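Local coordinates for protein D-alanine--D-alanine ligase (Coxiella burnetii, PDB 3TQT) that probably catalyses the ATP-dependent joining of two D-alanines into D-alanyl-D-alanine, a building block of the peptidoglycan cell wall, at residues Q117-L120 and E121-L125; N342-D345 and Q346-E349. All blocks are in the same frame, centred on the assembly; numbering follows the deposited sequence.

Contact 1 (Q117-L120 and E121-L125); sequences QGLL and ELLNL
L120 and L125 close a Schellman motif at the C-terminal end of helix 115-122. L125 N donates to L120 O over 3.0 Å, and this N-H bond is nearly straight at 171°. Inside it, N124 N reaches E121 O at 2.9 Å. The positive phi of N124 turns the chain so that both amides point back into the last turn. L120 O takes a second, weak bond from L123 N, whose stronger acceptor is L119 O. Earlier, the regular i to i+4 bonds hold: E121 N to Q117 O at 2.8 Å and L122 N to G118 O at 3.0 Å.

Q117 NE2 bonds to G111 O. E121 OE2 bonds to Y127 OH, and N124 OD1 is held by Q14 of the second subunit. E121 O also takes a weak bond from Q110 of that subunit, so the helix end joins the dimer contact.

L119 and L123 pack on strand 74-78, L120 and L125 on strand 101-104; L122 faces the second subunit. L119 sets CG opposite its own N (chi1 173°), carrying CD1 to 4.1 Å from L123 CG. L120 and L125 cross at about a right angle, with L120 CD2 4.0 Å from L125 CD1.

Contact 2 (N342-D345 and Q346-E349); sequences NLLD and QLIE
The carboxylate of E349 lies flat over the backbone carbonyl oxygen of D345, one turn back in helix 340-370. D345 O stands almost straight above one face of the group and is 3.3 Å from E349 CD. This is packing and not a bond, because both groups are acceptors. D345 O takes its hydrogen bond from E349 N instead, at 2.8 Å. D345 CB lies over the same face, above the OE2 end, 4.0 Å from E349 OE2. The two acids keep their charged ends apart, with D345 OD1 5.5 Å from E349 OE2. The like charges probably repel mildly, but D345 OD1 is bonded to Y37 OH and E349 is exposed to solvent.

Q346 meets the helix in a different way. Its amide has N342 O obliquely over one face, and the closer touch is made by the aliphatic part, with Q346 CG 3.3 Å from N342 O. That same oxygen accepts the hydrogen bond of Q346 N, at 2.9 Å.

On the buried side, L343 and L347 meet through their CD1 methyls, 4.0 Å apart. The CG of L343 is anti to its own N (chi1 168°) and lies beside its carbonyl carbon, which swings the branch toward L347, and the two run at a slant. L344 CD2 is further from L347 CD1, at 4.4 Å. I348 rests CG1 and CD1 against L344 O, the acceptor of its own backbone N.

These two turns are regular alpha-helix, with four i to i+4 bonds. L343 packs on Y329 and W333 of helix 328-335. L343, Q346 and L347 lie against L235 of strand 228-236. L344 and L347 also reach F103, so this part of the helix joins strand 228-236 to strand 101-104 of the N-terminal sheet.

Overall arrangement
Contact 1 belongs to the N-terminal part of the enzyme and contact 2 to the ATP-grasp part. Their centres are 20 Å apart and their nearest atoms about 10 Å, so they do not touch. Strand 101-104 lies between them: contact 1 packs on V102 and P104, contact 2 on F103. Helix 340-370 runs on from contact 2 and brings R354 to E121 of contact 1 in a long, weak ion pair. Contact 1 is the one at the dimer interface. Its Q117 side chain is about 11 Å from that of N318, a predicted magnesium ligand. Contact 2 lies away from the metal and ATP sites.

Contact 1 (Q117-L120 and E121-L125)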
loop_
_atom_site.group_PDB
_atom_site.type_symbol
_atom_site.label_atom_id
_atom_site.label_comp_id
_atom_site.label_asym_id
_atom_site.label_seq_id
_atom_site.Cartn_x
_atom_site.Cartn_y
_atom_site.Cartn_z
ATOM N N GLN A 117 1.803 -1.221 -8.330
ATOM C CA GLN A 117 2.740 -2.065 -7.588
ATOM C C GLN A 117 2.053 -3.342 -7.111
ATOM O O GLN A 117 2.641 -4.418 -7.138
ATOM C CB GLN A 117 3.288 -1.302 -6.377
ATOM C CG GLN A 117 4.250 -0.155 -6.747
ATOM C CD GLN A 117 3.533 1.076 -7.321
ATOM O OE1 GLN A 117 2.348 1.287 -7.078
ATOM N NE2 GLN A 117 4.263 1.892 -8.065
ATOM N N GLY A 118 0.809 -3.222 -6.661
ATOM C CA GLY A 118 0.064 -4.377 -6.169
ATOM C C GLY A 118 -0.186 -5.417 -7.249
ATOM O O GLY A 118 -0.058 -6.627 -7.011
ATOM N N LEU A 119 -0.538 -4.949 -8.442
ATOM C CA LEU A 119 -0.733 -5.839 -9.580
ATOM C C LEU A 119 0.577 -6.534 -9.906
ATOM O O LEU A 119 0.616 -7.743 -10.164
ATOM C CB LEU A 119 -1.235 -5.063 -10.800
ATOM C CG LEU A 119 -1.303 -5.892 -12.083
ATOM C CD1 LEU A 119 -1.994 -7.223 -11.807
ATOM C CD2 LEU A 119 -2.019 -5.103 -13.187
ATOM N N LEU A 120 1.660 -5.770 -9.866
ATOM C CA LEU A 120 2.968 -6.309 -10.201
ATOM C C LEU A 120 3.418 -7.332 -9.170
ATOM O O LEU A 120 4.069 -8.318 -9.523
ATOM C CB LEU A 120 4.002 -5.190 -10.362
ATOM C CG LEU A 120 3.723 -4.218 -11.515
ATOM C CD1 LEU A 120 4.739 -3.106 -11.504
ATOM C CD2 LEU A 120 3.739 -4.953 -12.859
ATOM N N GLU A 121 3.071 -7.112 -7.901
ATOM C CA GLU A 121 3.328 -8.114 -6.872
ATOM C C GLU A 121 2.531 -9.382 -7.155
ATOM O O GLU A 121 3.042 -10.488 -7.006
ATOM C CB GLU A 121 2.968 -7.603 -5.478
ATOM C CG GLU A 121 3.830 -6.465 -4.995
ATOM C CD GLU A 121 5.197 -6.909 -4.541
ATOM O OE1 GLU A 121 5.442 -8.133 -4.467
ATOM O OE2 GLU A 121 6.029 -6.025 -4.257
ATOM N N LEU A 122 1.278 -9.226 -7.561
ATOM C CA LEU A 122 0.436 -10.391 -7.829
ATOM C C LEU A 122 0.975 -11.185 -9.018
ATOM O O LEU A 122 0.771 -12.396 -9.108
ATOM C CB LEU A 122 -0.996 -9.960 -8.119
ATOM C CG LEU A 122 -1.769 -9.445 -6.914
ATOM C CD1 LEU A 122 -3.046 -8.784 -7.394
ATOM C CD2 LEU A 122 -2.077 -10.613 -5.988
ATOM N N LEU A 123 1.645 -10.491 -9.930
ATOM C CA LEU A 123 2.252 -11.134 -11.096
ATOM C C LEU A 123 3.650 -11.652 -10.780
ATOM O O LEU A 123 4.303 -12.252 -11.637
ATOM C CB LEU A 123 2.325 -10.168 -12.275
ATOM C CG LEU A 123 0.999 -9.729 -12.893
ATOM C CD1 LEU A 123 1.257 -8.768 -14.010
ATOM C CD2 LEU A 123 0.239 -10.922 -13.416
ATOM N N ASN A 124 4.106 -11.414 -9.556
ATOM C CA ASN A 124 5.438 -11.820 -9.121
ATOM C C ASN A 124 6.493 -11.274 -10.061
ATOM O O ASN A 124 7.444 -11.973 -10.384
ATOM C CB ASN A 124 5.572 -13.358 -9.054
ATOM C CG ASN A 124 4.603 -13.992 -8.073
ATOM O OD1 ASN A 124 3.944 -14.994 -8.382
ATOM N ND2 ASN A 124 4.506 -13.409 -6.884
ATOM N N LEU A 125 6.319 -10.036 -10.521
ATOM C CA LEU A 125 7.300 -9.427 -11.410
ATOM C C LEU A 125 8.228 -8.495 -10.656
ATOM O O LEU A 125 7.782 -7.754 -9.788
ATOM C CB LEU A 125 6.610 -8.628 -12.500
ATOM C CG LEU A 125 5.785 -9.418 -13.507
ATOM C CD1 LEU A 125 4.988 -8.458 -14.368
ATOM C CD2 LEU A 125 6.695 -10.305 -14.360
#

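Contact 2 (N342-D345 and Q346-E349)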
loop_
_atom_site.group_PDB
_atom_site.type_symbol
_atom_site.label_atom_id
_atom_site.label_comp_id
_atom_site.label_asym_id
_atom_site.label_seq_id
_atom_site.Cartn_x
_atom_site.Cartn_y
_atom_site.Cartn_z
ATOM N N ASN A 342 23.055 4.957 -16.656
ATOM C CA ASN A 342 23.585 4.228 -15.511
ATOM C C ASN A 342 22.583 4.220 -14.367
ATOM O O ASN A 342 22.444 3.228 -13.661
ATOM C CB ASN A 342 24.866 4.879 -15.012
ATOM C CG ASN A 342 25.939 4.969 -16.088
ATOM O OD1 ASN A 342 26.807 4.115 -16.180
ATOM N ND2 ASN A 342 25.879 6.011 -16.895
ATOM N N LEU A 343 21.924 5.354 -14.168
ATOM C CA LEU A 343 20.878 5.451 -13.161
ATOM C C LEU A 343 19.820 4.388 -13.449
ATOM O O LEU A 343 19.413 3.645 -12.560
ATOM C CB LEU A 343 20.250 6.853 -13.179
ATOM C CG LEU A 343 18.959 7.045 -12.381
ATOM C CD1 LEU A 343 19.152 6.698 -10.887
ATOM C CD2 LEU A 343 18.444 8.480 -12.541
ATOM N N LEU A 344 19.382 4.308 -14.703
ATOM C CA LEU A 344 18.344 3.344 -15.065
ATOM C C LEU A 344 18.831 1.913 -14.851
ATOM O O LEU A 344 18.074 1.066 -14.378
ATOM C CB LEU A 344 17.891 3.538 -16.513
ATOM C CG LEU A 344 17.289 4.909 -16.825
ATOM C CD1 LEU A 344 16.924 5.009 -18.314
ATOM C CD2 LEU A 344 16.082 5.167 -15.932
ATOM N N ASP A 345 20.086 1.634 -15.206
ATOM C CA ASP A 345 20.629 0.291 -14.968
ATOM C C ASP A 345 20.570 -0.045 -13.484
ATOM O O ASP A 345 20.209 -1.163 -13.091
ATOM C CB ASP A 345 22.086 0.165 -15.438
ATOM C CG ASP A 345 22.241 0.288 -16.945
ATOM O OD1 ASP A 345 21.343 -0.165 -17.685
ATOM O OD2 ASP A 345 23.279 0.835 -17.385
ATOM N N GLN A 346 20.957 0.916 -12.656
ATOM C CA GLN A 346 20.939 0.698 -11.213
ATOM C C GLN A 346 19.523 0.460 -10.691
ATOM O O GLN A 346 19.293 -0.439 -9.875
ATOM C CB GLN A 346 21.643 1.858 -10.498
ATOM C CG GLN A 346 23.151 1.827 -10.812
ATOM C CD GLN A 346 23.981 2.752 -9.951
ATOM O OE1 GLN A 346 23.573 3.140 -8.857
ATOM N NE2 GLN A 346 25.172 3.097 -10.439
ATOM N N LEU A 347 18.564 1.231 -11.191
ATOM C CA LEU A 347 17.180 1.031 -10.769
ATOM C C LEU A 347 16.687 -0.366 -11.151
ATOM O O LEU A 347 16.011 -1.029 -10.368
ATOM C CB LEU A 347 16.273 2.111 -11.354
ATOM C CG LEU A 347 16.484 3.493 -10.727
ATOM C CD1 LEU A 347 15.858 4.560 -11.607
ATOM C CD2 LEU A 347 15.897 3.512 -9.321
ATOM N N ILE A 348 17.028 -0.812 -12.355
ATOM C CA ILE A 348 16.636 -2.152 -12.777
ATOM C C ILE A 348 17.334 -3.223 -11.929
ATOM O O ILE A 348 16.706 -4.185 -11.493
ATOM C CB ILE A 348 16.890 -2.359 -14.287
ATOM C CG1 ILE A 348 15.870 -1.548 -15.102
ATOM C CG2 ILE A 348 16.855 -3.835 -14.658
ATOM C CD1 ILE A 348 16.271 -1.341 -16.555
ATOM N N GLU A 349 18.629 -3.055 -11.686
ATOM C CA GLU A 349 19.361 -4.014 -10.865
ATOM C C GLU A 349 18.786 -4.101 -9.445
ATOM O O GLU A 349 18.604 -5.194 -8.914
ATOM C CB GLU A 349 20.855 -3.671 -10.828
ATOM C CG GLU A 349 21.602 -4.031 -12.119
ATOM C CD GLU A 349 22.798 -3.118 -12.392
ATOM O OE1 GLU A 349 23.194 -2.354 -11.489
ATOM O OE2 GLU A 349 23.334 -3.153 -13.521
#